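Local coordinates for protein putative acyl-CoA dehydrogenase (Burkholderia xenovorans, PDB 5JSC) that binds flavin-adenine dinucleotide and is probably a member of the acyl-CoA dehydrogenase family of flavoproteins, at residues C[77-82]-C[123-128]; C[355-360]-C[366-371]. All blocks are in the same frame, centred on the assembly; numbering follows the deposited sequence.

Interaction 1 of 2, residues C[77-82]-C[123-128]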
ATOM      1  N   VAL C  77      27.170  25.355 -27.101  1.00 15.15           N
ATOM      2  CA  VAL C  77      27.839  24.743 -28.244  1.00 16.46           C
ATOM      3  C   VAL C  77      29.309  25.149 -28.291  1.00 16.65           C
ATOM      4  O   VAL C  77      30.182  24.338 -28.628  1.00 17.29           O
ATOM      5  CB  VAL C  77      27.099  25.114 -29.541  1.00 18.99           C
ATOM      6  CG1 VAL C  77      27.889  24.655 -30.755  1.00 20.04           C
ATOM      7  CG2 VAL C  77      25.718  24.488 -29.534  1.00 18.55           C
ATOM      8  N   ALA C  78      29.609  26.401 -27.940  1.00 16.07           N
ATOM      9  CA  ALA C  78      30.989  26.873 -27.947  1.00 16.50           C
ATOM     10  C   ALA C  78      31.872  26.120 -26.962  1.00 17.01           C
ATOM     11  O   ALA C  78      33.103  26.154 -27.098  1.00 18.36           O
ATOM     12  CB  ALA C  78      31.027  28.368 -27.627  1.00 17.74           C
ATOM     13  N   TYR C  79      31.274  25.445 -25.980  1.00 14.65           N
ATOM     14  CA  TYR C  79      32.003  24.771 -24.912  1.00 15.01           C
ATOM     15  C   TYR C  79      31.904  23.252 -25.007  1.00 16.36           C
ATOM     16  O   TYR C  79      32.215  22.552 -24.038  1.00 17.62           O
ATOM     17  CB  TYR C  79      31.496  25.259 -23.555  1.00 16.73           C
ATOM     18  CG  TYR C  79      31.539  26.758 -23.453  1.00 18.25           C
ATOM     19  CD1 TYR C  79      32.752  27.428 -23.463  1.00 18.06           C
ATOM     20  CD2 TYR C  79      30.373  27.508 -23.362  1.00 20.87           C
ATOM     21  CE1 TYR C  79      32.809  28.800 -23.397  1.00 20.74           C
ATOM     22  CE2 TYR C  79      30.424  28.897 -23.285  1.00 22.76           C
ATOM     23  CZ  TYR C  79      31.649  29.526 -23.300  1.00 24.41           C
ATOM     24  OH  TYR C  79      31.736  30.891 -23.223  1.00 28.64           O
ATOM     25  N   GLY C  80      31.493  22.725 -26.156  1.00 15.58           N
ATOM     26  CA  GLY C  80      31.410  21.291 -26.351  1.00 16.59           C
ATOM     27  C   GLY C  80      30.029  20.700 -26.174  1.00 15.24           C
ATOM     28  O   GLY C  80      29.861  19.491 -26.379  1.00 16.17           O
ATOM     29  N   GLY C  81      29.040  21.507 -25.806  1.00 14.26           N
ATOM     30  CA  GLY C  81      27.702  20.990 -25.609  1.00 13.79           C
ATOM     31  C   GLY C  81      26.980  20.707 -26.910  1.00 14.15           C
ATOM     32  O   GLY C  81      27.318  21.226 -27.975  1.00 15.80           O
ATOM     33  N   HIS C  82      25.962  19.846 -26.816  1.00 15.03           N
ATOM     34  CA  HIS C  82      25.142  19.549 -27.986  1.00 15.58           C
ATOM     35  C   HIS C  82      24.385  20.785 -28.455  1.00 16.76           C
ATOM     36  O   HIS C  82      24.271  21.045 -29.663  1.00 18.21           O
ATOM     37  CB  HIS C  82      24.158  18.426 -27.664  1.00 17.47           C
ATOM     38  CG  HIS C  82      23.141  18.216 -28.738  1.00 23.88           C
ATOM     39  ND1 HIS C  82      23.446  17.599 -29.931  1.00 27.66           N
ATOM     40  CD2 HIS C  82      21.840  18.583 -28.823  1.00 26.81           C
ATOM     41  CE1 HIS C  82      22.370  17.575 -30.699  1.00 28.42           C
ATOM     42  NE2 HIS C  82      21.381  18.165 -30.050  1.00 29.78           N
ATOM     43  N   GLY C 123      29.060  29.450 -14.825  1.00 17.26           N
ATOM     44  CA  GLY C 123      30.460  29.738 -15.085  1.00 16.93           C
ATOM     45  C   GLY C 123      30.666  31.001 -15.904  1.00 19.84           C
ATOM     46  O   GLY C 123      29.807  31.420 -16.681  1.00 20.78           O
ATOM     47  N   THR C 124      31.833  31.621 -15.711  1.00 20.10           N
ATOM     48  CA  THR C 124      32.310  32.669 -16.608  1.00 23.34           C
ATOM     49  C   THR C 124      32.778  32.051 -17.923  1.00 23.21           C
ATOM     50  O   THR C 124      32.819  30.832 -18.090  1.00 21.17           O
ATOM     51  CB  THR C 124      33.470  33.436 -15.984  1.00 25.60           C
ATOM     52  OG1 THR C 124      34.575  32.537 -15.789  1.00 25.88           O
ATOM     53  CG2 THR C 124      33.067  34.041 -14.646  1.00 26.91           C
ATOM     54  N   HIS C 125      33.170  32.916 -18.862  1.00 25.99           N
ATOM     55  CA  HIS C 125      33.750  32.435 -20.109  1.00 26.72           C
ATOM     56  C   HIS C 125      34.996  31.599 -19.852  1.00 24.16           C
ATOM     57  O   HIS C 125      35.153  30.512 -20.421  1.00 22.55           O
ATOM     58  CB  HIS C 125      34.087  33.611 -21.018  1.00 31.77           C
ATOM     59  CG  HIS C 125      32.893  34.378 -21.480  1.00 38.24           C
ATOM     60  ND1 HIS C 125      31.690  33.776 -21.779  1.00 40.63           N
ATOM     61  CD2 HIS C 125      32.716  35.702 -21.699  1.00 42.08           C
ATOM     62  CE1 HIS C 125      30.824  34.696 -22.166  1.00 42.01           C
ATOM     63  NE2 HIS C 125      31.421  35.873 -22.125  1.00 43.58           N
ATOM     64  N   GLU C 126      35.901  32.098 -19.005  1.00 24.82           N
ATOM     65  CA  GLU C 126      37.122  31.351 -18.721  1.00 26.12           C
ATOM     66  C   GLU C 126      36.800  30.015 -18.078  1.00 22.15           C
ATOM     67  O   GLU C 126      37.372  28.987 -18.454  1.00 22.13           O
ATOM     68  CB  GLU C 126      38.063  32.157 -17.820  1.00 29.61           C
ATOM     69  CG  GLU C 126      38.677  33.369 -18.489  1.00 34.28           C
ATOM     70  CD  GLU C 126      40.069  33.700 -17.988  1.00 37.43           C
ATOM     71  OE1 GLU C 126      40.799  32.779 -17.567  1.00 38.89           O
ATOM     72  OE2 GLU C 126      40.434  34.893 -18.022  1.00 38.69           O
ATOM     73  N   GLN C 127      35.879  30.010 -17.108  1.00 19.39           N
ATOM     74  CA  GLN C 127      35.521  28.768 -16.437  1.00 18.39           C
ATOM     75  C   GLN C 127      34.884  27.779 -17.405  1.00 16.89           C
ATOM     76  O   GLN C 127      35.251  26.598 -17.431  1.00 16.73           O
ATOM     77  CB  GLN C 127      34.592  29.061 -15.258  1.00 18.16           C
ATOM     78  CG  GLN C 127      35.291  29.789 -14.114  1.00 20.19           C
ATOM     79  CD  GLN C 127      34.325  30.468 -13.158  1.00 21.55           C
ATOM     80  OE1 GLN C 127      33.136  30.594 -13.442  1.00 21.68           O
ATOM     81  NE2 GLN C 127      34.839  30.916 -12.014  1.00 23.71           N
ATOM     82  N   LYS C 128      33.922  28.240 -18.212  1.00 15.02           N
ATOM     83  CA  LYS C 128      33.310  27.337 -19.183  1.00 16.06           C
ATOM     84  C   LYS C 128      34.338  26.822 -20.186  1.00 15.78           C
ATOM     85  O   LYS C 128      34.330  25.635 -20.537  1.00 15.62           O
ATOM     86  CB  LYS C 128      32.143  28.027 -19.890  1.00 16.59           C
ATOM     87  CG  LYS C 128      30.949  28.301 -18.987  1.00 16.34           C
ATOM     88  CD  LYS C 128      29.782  28.852 -19.786  1.00 17.60           C
ATOM     89  CE  LYS C 128      28.570  29.150 -18.911  1.00 19.14           C
ATOM     90  NZ  LYS C 128      27.434  29.688 -19.736  1.00 19.62           N
TER

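Interaction 2 of 2, residues C[355-360]-C[366-371]. With FAD (flavin-adenine dinucleotide), chain T.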
ATOM      1  N   GLN C 355      11.087 -11.553  -6.782  1.00  9.27           N
ATOM      2  CA  GLN C 355      10.162 -12.561  -6.271  1.00  8.98           C
ATOM      3  C   GLN C 355       9.793 -13.573  -7.351  1.00  9.79           C
ATOM      4  O   GLN C 355       9.689 -14.781  -7.078  1.00 10.68           O
ATOM      5  CB  GLN C 355       8.915 -11.879  -5.711  1.00  9.19           C
ATOM      6  CG  GLN C 355       8.077 -12.757  -4.808  1.00  9.74           C
ATOM      7  CD  GLN C 355       8.735 -13.052  -3.467  1.00  9.39           C
ATOM      8  OE1 GLN C 355       9.784 -12.495  -3.129  1.00 10.62           O
ATOM      9  NE2 GLN C 355       8.102 -13.919  -2.681  1.00 11.12           N
ATOM     10  N   LEU C 356       9.607 -13.102  -8.590  1.00  9.62           N
ATOM     11  CA  LEU C 356       9.253 -14.013  -9.678  1.00 10.29           C
ATOM     12  C   LEU C 356      10.357 -15.027  -9.938  1.00 10.73           C
ATOM     13  O   LEU C 356      10.075 -16.163 -10.354  1.00 11.25           O
ATOM     14  CB  LEU C 356       8.958 -13.217 -10.958  1.00 10.81           C
ATOM     15  CG  LEU C 356       7.657 -12.411 -10.990  1.00 10.71           C
ATOM     16  CD1 LEU C 356       7.665 -11.378 -12.123  1.00 12.24           C
ATOM     17  CD2 LEU C 356       6.442 -13.350 -11.102  1.00 13.28           C
ATOM     18  N   TYR C 357      11.612 -14.649  -9.681  1.00 10.91           N
ATOM     19  CA  TYR C 357      12.741 -15.544  -9.898  1.00 11.40           C
ATOM     20  C   TYR C 357      12.954 -16.555  -8.778  1.00 11.35           C
ATOM     21  O   TYR C 357      13.806 -17.436  -8.932  1.00 12.61           O
ATOM     22  CB  TYR C 357      14.025 -14.740 -10.094  1.00 11.25           C
ATOM     23  CG  TYR C 357      14.318 -14.531 -11.541  1.00 13.05           C
ATOM     24  CD1 TYR C 357      13.797 -13.441 -12.221  1.00 15.11           C
ATOM     25  CD2 TYR C 357      15.079 -15.450 -12.245  1.00 17.32           C
ATOM     26  CE1 TYR C 357      14.044 -13.263 -13.564  1.00 19.14           C
ATOM     27  CE2 TYR C 357      15.339 -15.271 -13.581  1.00 20.48           C
ATOM     28  CZ  TYR C 357      14.817 -14.174 -14.235  1.00 21.96           C
ATOM     29  OH  TYR C 357      15.062 -13.982 -15.582  1.00 28.56           O
ATOM     30  N   GLY C 358      12.219 -16.458  -7.667  1.00 10.47           N
ATOM     31  CA  GLY C 358      12.442 -17.406  -6.586  1.00 11.27           C
ATOM     32  C   GLY C 358      13.845 -17.300  -6.016  1.00 10.93           C
ATOM     33  O   GLY C 358      14.409 -16.207  -5.879  1.00 12.28           O
ATOM     34  N   GLY C 359      14.428 -18.459  -5.688  1.00 11.32           N
ATOM     35  CA  GLY C 359      15.757 -18.464  -5.097  1.00 12.33           C
ATOM     36  C   GLY C 359      16.789 -17.772  -5.965  1.00 12.37           C
ATOM     37  O   GLY C 359      17.681 -17.078  -5.460  1.00 13.80           O
ATOM     38  N   MET C 360      16.671 -17.928  -7.286  1.00 11.62           N
ATOM     39  CA  MET C 360      17.596 -17.273  -8.198  1.00 13.00           C
ATOM     40  C   MET C 360      17.528 -15.756  -8.087  1.00 11.61           C
ATOM     41  O   MET C 360      18.495 -15.070  -8.440  1.00 13.50           O
ATOM     42  CB  MET C 360      17.286 -17.714  -9.624  1.00 17.11           C
ATOM     43  CG  MET C 360      18.331 -17.350 -10.624  1.00 20.07           C
ATOM     44  SD  MET C 360      17.987 -18.242 -12.140  1.00 23.83           S
ATOM     45  CE  MET C 360      18.383 -19.915 -11.635  1.00 28.53           C
ATOM     46  N   THR C 366      22.990 -12.288 -10.599  1.00 15.09           N
ATOM     47  CA  THR C 366      21.874 -12.310 -11.534  1.00 13.92           C
ATOM     48  C   THR C 366      21.373 -10.889 -11.749  1.00 12.84           C
ATOM     49  O   THR C 366      21.561 -10.003 -10.909  1.00 13.22           O
ATOM     50  CB  THR C 366      20.726 -13.177 -11.021  1.00 13.59           C
ATOM     51  OG1 THR C 366      20.192 -12.580  -9.835  1.00 15.09           O
ATOM     52  CG2 THR C 366      21.211 -14.586 -10.703  1.00 15.38           C
ATOM     53  N   ALA C 367      20.713 -10.675 -12.887  1.00 13.04           N
ATOM     54  CA  ALA C 367      20.267  -9.327 -13.223  1.00 12.33           C
ATOM     55  C   ALA C 367      19.380  -8.743 -12.130  1.00 12.42           C
ATOM     56  O   ALA C 367      19.578  -7.599 -11.700  1.00 12.44           O
ATOM     57  CB  ALA C 367      19.545  -9.332 -14.574  1.00 14.54           C
ATOM     58  N   VAL C 368      18.410  -9.521 -11.638  1.00 11.46           N
ATOM     59  CA  VAL C 368      17.471  -8.930 -10.687  1.00 10.32           C
ATOM     60  C   VAL C 368      18.121  -8.734  -9.319  1.00 10.39           C
ATOM     61  O   VAL C 368      17.782  -7.783  -8.607  1.00 10.72           O
ATOM     62  CB  VAL C 368      16.168  -9.755 -10.590  1.00 11.55           C
ATOM     63  CG1 VAL C 368      15.460  -9.792 -11.946  1.00 13.12           C
ATOM     64  CG2 VAL C 368      16.420 -11.170 -10.045  1.00 12.64           C
ATOM     65  N   GLU C 369      19.067  -9.599  -8.929  1.00 10.31           N
ATOM     66  CA  GLU C 369      19.771  -9.386  -7.665  1.00 10.43           C
ATOM     67  C   GLU C 369      20.597  -8.111  -7.720  1.00 10.25           C
ATOM     68  O   GLU C 369      20.646  -7.343  -6.750  1.00 11.45           O
ATOM     69  CB  GLU C 369      20.659 -10.589  -7.343  1.00 11.37           C
ATOM     70  CG  GLU C 369      21.330 -10.555  -5.972  1.00 12.52           C
ATOM     71  CD  GLU C 369      22.656  -9.813  -5.948  1.00 12.94           C
ATOM     72  OE1 GLU C 369      23.277  -9.602  -7.015  1.00 13.66           O
ATOM     73  OE2 GLU C 369      23.100  -9.459  -4.839  1.00 15.64           O
ATOM     74  N   MET C 370      21.245  -7.862  -8.857  1.00 11.17           N
ATOM     75  CA  MET C 370      22.013  -6.634  -9.006  1.00 12.34           C
ATOM     76  C   MET C 370      21.105  -5.414  -8.968  1.00  9.80           C
ATOM     77  O   MET C 370      21.456  -4.391  -8.370  1.00 10.58           O
ATOM     78  CB  MET C 370      22.805  -6.675 -10.311  1.00 14.26           C
ATOM     79  CG  MET C 370      23.843  -7.779 -10.308  1.00 19.04           C
ATOM     80  SD  MET C 370      24.920  -7.780 -11.735  1.00 27.08           S
ATOM     81  CE  MET C 370      23.757  -8.051 -13.048  1.00 28.04           C
ATOM     82  N   LEU C 371      19.934  -5.501  -9.610  1.00 10.25           N
ATOM     83  CA  LEU C 371      19.008  -4.373  -9.618  1.00 10.18           C
ATOM     84  C   LEU C 371      18.477  -4.080  -8.220  1.00  9.48           C
ATOM     85  O   LEU C 371      18.270  -2.915  -7.863  1.00  9.94           O
ATOM     86  CB  LEU C 371      17.862  -4.646 -10.588  1.00 10.77           C
ATOM     87  CG  LEU C 371      18.279  -4.621 -12.063  1.00 10.70           C
ATOM     88  CD1 LEU C 371      17.232  -5.314 -12.930  1.00 11.60           C
ATOM     89  CD2 LEU C 371      18.493  -3.185 -12.540  1.00 13.64           C
TER
HETATM   90  PA  FAD T 501       9.747 -21.052  -8.223  1.00 11.80           P
HETATM   91  O1A FAD T 501       9.133 -22.320  -7.738  1.00 13.15           O
HETATM   92  O2A FAD T 501      10.132 -21.019  -9.684  1.00 13.49           O
HETATM   93  O5B FAD T 501       8.760 -19.865  -7.883  1.00 10.50           O
HETATM   94  C5B FAD T 501       9.045 -18.544  -8.385  1.00  9.13           C
HETATM   95  C4B FAD T 501       8.014 -17.630  -7.776  1.00 10.49           C
HETATM   96  O4B FAD T 501       6.712 -18.008  -8.261  1.00 11.78           O
HETATM   97  C3B FAD T 501       7.862 -17.739  -6.264  1.00 11.41           C
HETATM   98  O3B FAD T 501       8.877 -17.033  -5.552  1.00 12.05           O
HETATM   99  C2B FAD T 501       6.464 -17.159  -6.049  1.00 11.91           C
HETATM  100  O2B FAD T 501       6.517 -15.734  -5.973  1.00 12.67           O
HETATM  101  C1B FAD T 501       5.729 -17.605  -7.325  1.00 11.37           C
HETATM  102  N9A FAD T 501       4.788 -18.708  -7.148  1.00 10.87           N
HETATM  103  C8A FAD T 501       5.073 -19.974  -6.709  1.00 12.70           C
HETATM  104  N7A FAD T 501       4.054 -20.796  -6.749  1.00 13.37           N
HETATM  105  C5A FAD T 501       3.020 -20.015  -7.246  1.00 11.45           C
HETATM  106  C6A FAD T 501       1.677 -20.302  -7.546  1.00 12.87           C
HETATM  107  N6A FAD T 501       1.115 -21.506  -7.368  1.00 14.74           N
HETATM  108  N1A FAD T 501       0.917 -19.302  -8.043  1.00 12.93           N
HETATM  109  C2A FAD T 501       1.472 -18.097  -8.217  1.00 12.85           C
HETATM  110  N3A FAD T 501       2.726 -17.710  -7.968  1.00 11.56           N
HETATM  111  C4A FAD T 501       3.457 -18.723  -7.488  1.00 10.63           C
HETATM  112  N1  FAD T 501      15.505 -25.423  -0.453  1.00 11.58           N
HETATM  113  C2  FAD T 501      15.767 -26.606   0.174  1.00 11.99           C
HETATM  114  O2  FAD T 501      15.268 -27.674  -0.203  1.00 14.22           O
HETATM  115  N3  FAD T 501      16.598 -26.625   1.265  1.00 13.49           N
HETATM  116  C4  FAD T 501      17.216 -25.528   1.834  1.00 14.40           C
HETATM  117  O4  FAD T 501      18.005 -25.677   2.758  1.00 15.07           O
HETATM  118  C4X FAD T 501      16.914 -24.279   1.192  1.00 13.01           C
HETATM  119  N5  FAD T 501      17.510 -23.201   1.629  1.00 13.87           N
HETATM  120  C5X FAD T 501      17.363 -22.034   0.897  1.00 12.92           C
HETATM  121  C6  FAD T 501      18.120 -20.917   1.256  1.00 12.51           C
HETATM  122  C7  FAD T 501      18.101 -19.758   0.489  1.00 13.36           C
HETATM  123  C7M FAD T 501      18.963 -18.585   0.885  1.00 14.93           C
HETATM  124  C8  FAD T 501      17.292 -19.702  -0.654  1.00 13.87           C
HETATM  125  C8M FAD T 501      17.252 -18.466  -1.517  1.00 15.83           C
HETATM  126  C9  FAD T 501      16.524 -20.806  -1.004  1.00 12.30           C
HETATM  127  C9A FAD T 501      16.554 -21.972  -0.245  1.00 11.47           C
HETATM  128  N10 FAD T 501      15.870 -23.141  -0.639  1.00 12.13           N
HETATM  129  C10 FAD T 501      16.054 -24.321   0.041  1.00 12.03           C
HETATM  130  C1' FAD T 501      15.049 -23.120  -1.859  1.00 11.93           C
HETATM  131  C2' FAD T 501      13.707 -22.416  -1.686  1.00 12.11           C
HETATM  132  O2' FAD T 501      12.827 -23.199  -0.877  1.00 15.82           O
HETATM  133  C3' FAD T 501      13.076 -22.177  -3.058  1.00 12.40           C
HETATM  134  O3' FAD T 501      13.868 -21.186  -3.705  1.00 11.74           O
HETATM  135  C4' FAD T 501      11.621 -21.705  -3.023  1.00 12.72           C
HETATM  136  O4' FAD T 501      10.783 -22.781  -2.596  1.00 14.65           O
HETATM  137  C5' FAD T 501      11.151 -21.176  -4.362  1.00 13.01           C
HETATM  138  O5' FAD T 501      11.380 -22.199  -5.356  1.00 12.73           O
HETATM  139  P   FAD T 501      12.097 -21.696  -6.712  1.00 11.70           P
HETATM  140  O1P FAD T 501      13.358 -20.965  -6.435  1.00 11.86           O
HETATM  141  O2P FAD T 501      12.281 -22.898  -7.596  1.00 13.27           O
HETATM  142  O3P FAD T 501      11.038 -20.700  -7.361  1.00 10.87           O

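Interaction 1 of 2, residues C[77-82]-C[123-128]
Tyr-79 lies against the first turn of helix 125-136 with one ring face pressed on Lys-128. CB of Lys-128 stands over the ring centre, 3.5 Å from the centroid and only 7° off the normal, a close CH-pi contact. The lysine chain then runs out extended beyond CG, and its CD meets Tyr-79 CE2 at 3.6 Å. Lysine suits the place because its methylenes serve as an apolar cover for the ring while NZ is carried past it to a weak bond with the carbonyl of Ser-120. Ala-78 CB lies over the opposite face of the ring, small enough to fit there. Thr-124 and Gln-127 form a capping box at the start of this helix: Gln-127 N donates to Thr-124 OG1 at 3.1 Å, and Thr-124 N donates to Gln-127 OE1 at 2.8 Å, reaching that oxygen from above its carbonyl plane. The hydroxyl end of Tyr-79 is held more loosely. His-125, its CG beside the backbone N (chi1 -65°), offers ND1 to Tyr-79 OH at 3.2 Å, a weak bond bent to 135° at the hydrogen, and its imidazole sits on the solvent side of the contact.

Interaction 2 of 2, residues C[355-360]-C[366-371]
Thr-366 faces the backbone of Met-360, and its two branches share the approach: OG1 comes to 3.3 Å from Met-360 O, while CG2 rests 4.0 Å from Met-360 CG. Thr-366 is the N-cap residue of helix 367-376; a chi1 of 65° swings OG1 toward the helix start, where it takes a weak capping bond from Glu-369 N. The same hydroxyl is hydrogen-bonded to the carbonyl of Gln-363, so a compact hydroxyl residue suits this corner. Ala-367, small enough for close helix packing, lies against His-275 and Glu-279 of helix 250-286. Val-368 turns both methyls to the ring of Tyr-357, CG1 lying 4.0 Å from Tyr-357 CD1; a beta-branched apolar residue suits a place between that ring and helix 332-356.

The turn that Thr-366 and Val-368 meet also belongs to the FAD pocket. Gly-359 N donates to FAD O1P at 2.8 Å and nearly straight (167°), and FAD O3B donates to Gln-355 O at 2.8 Å. Gly-358, with its positive phi, and Gly-359 let the backbone lie close against the cofactor, Gly-358 CA 3.7 Å from FAD O3P. Further along the segment, Glu-369 directs its carboxylate away from the contact, OE1 accepting from Gly-365 N and OE2 forming a salt bridge with Arg-373. Leu-371 closes the segment against Phe-272 and Ile-350. Helix 367-376 thus lies beside helices 250-286 and 332-356 of the C-terminal helical domain, while Trp-177 in a strand of the second subunit packs on Met-360.

How the interactions relate
From the N terminus, the chain first reaches the loop between helices 53-66 and 88-101. Interaction 1 closes over the 40 residues that follow, mostly the helices 88-101 and 103-122, and fastens that loop to the start of helix 125-136 within the N-terminal domain. The chain then passes through the strands of the middle domain and the long helices of the C-terminal domain before interaction 2 opens. That contact closes a far shorter loop of five residues, joining the turn at the C-terminal end of helix 332-356 to the start of helix 367-376 beside the FAD. The two loops follow in series, neither nesting nor crossing. The centres of interactions 1 and 2 are about 44 Å apart, on opposite sides of the chain's centre.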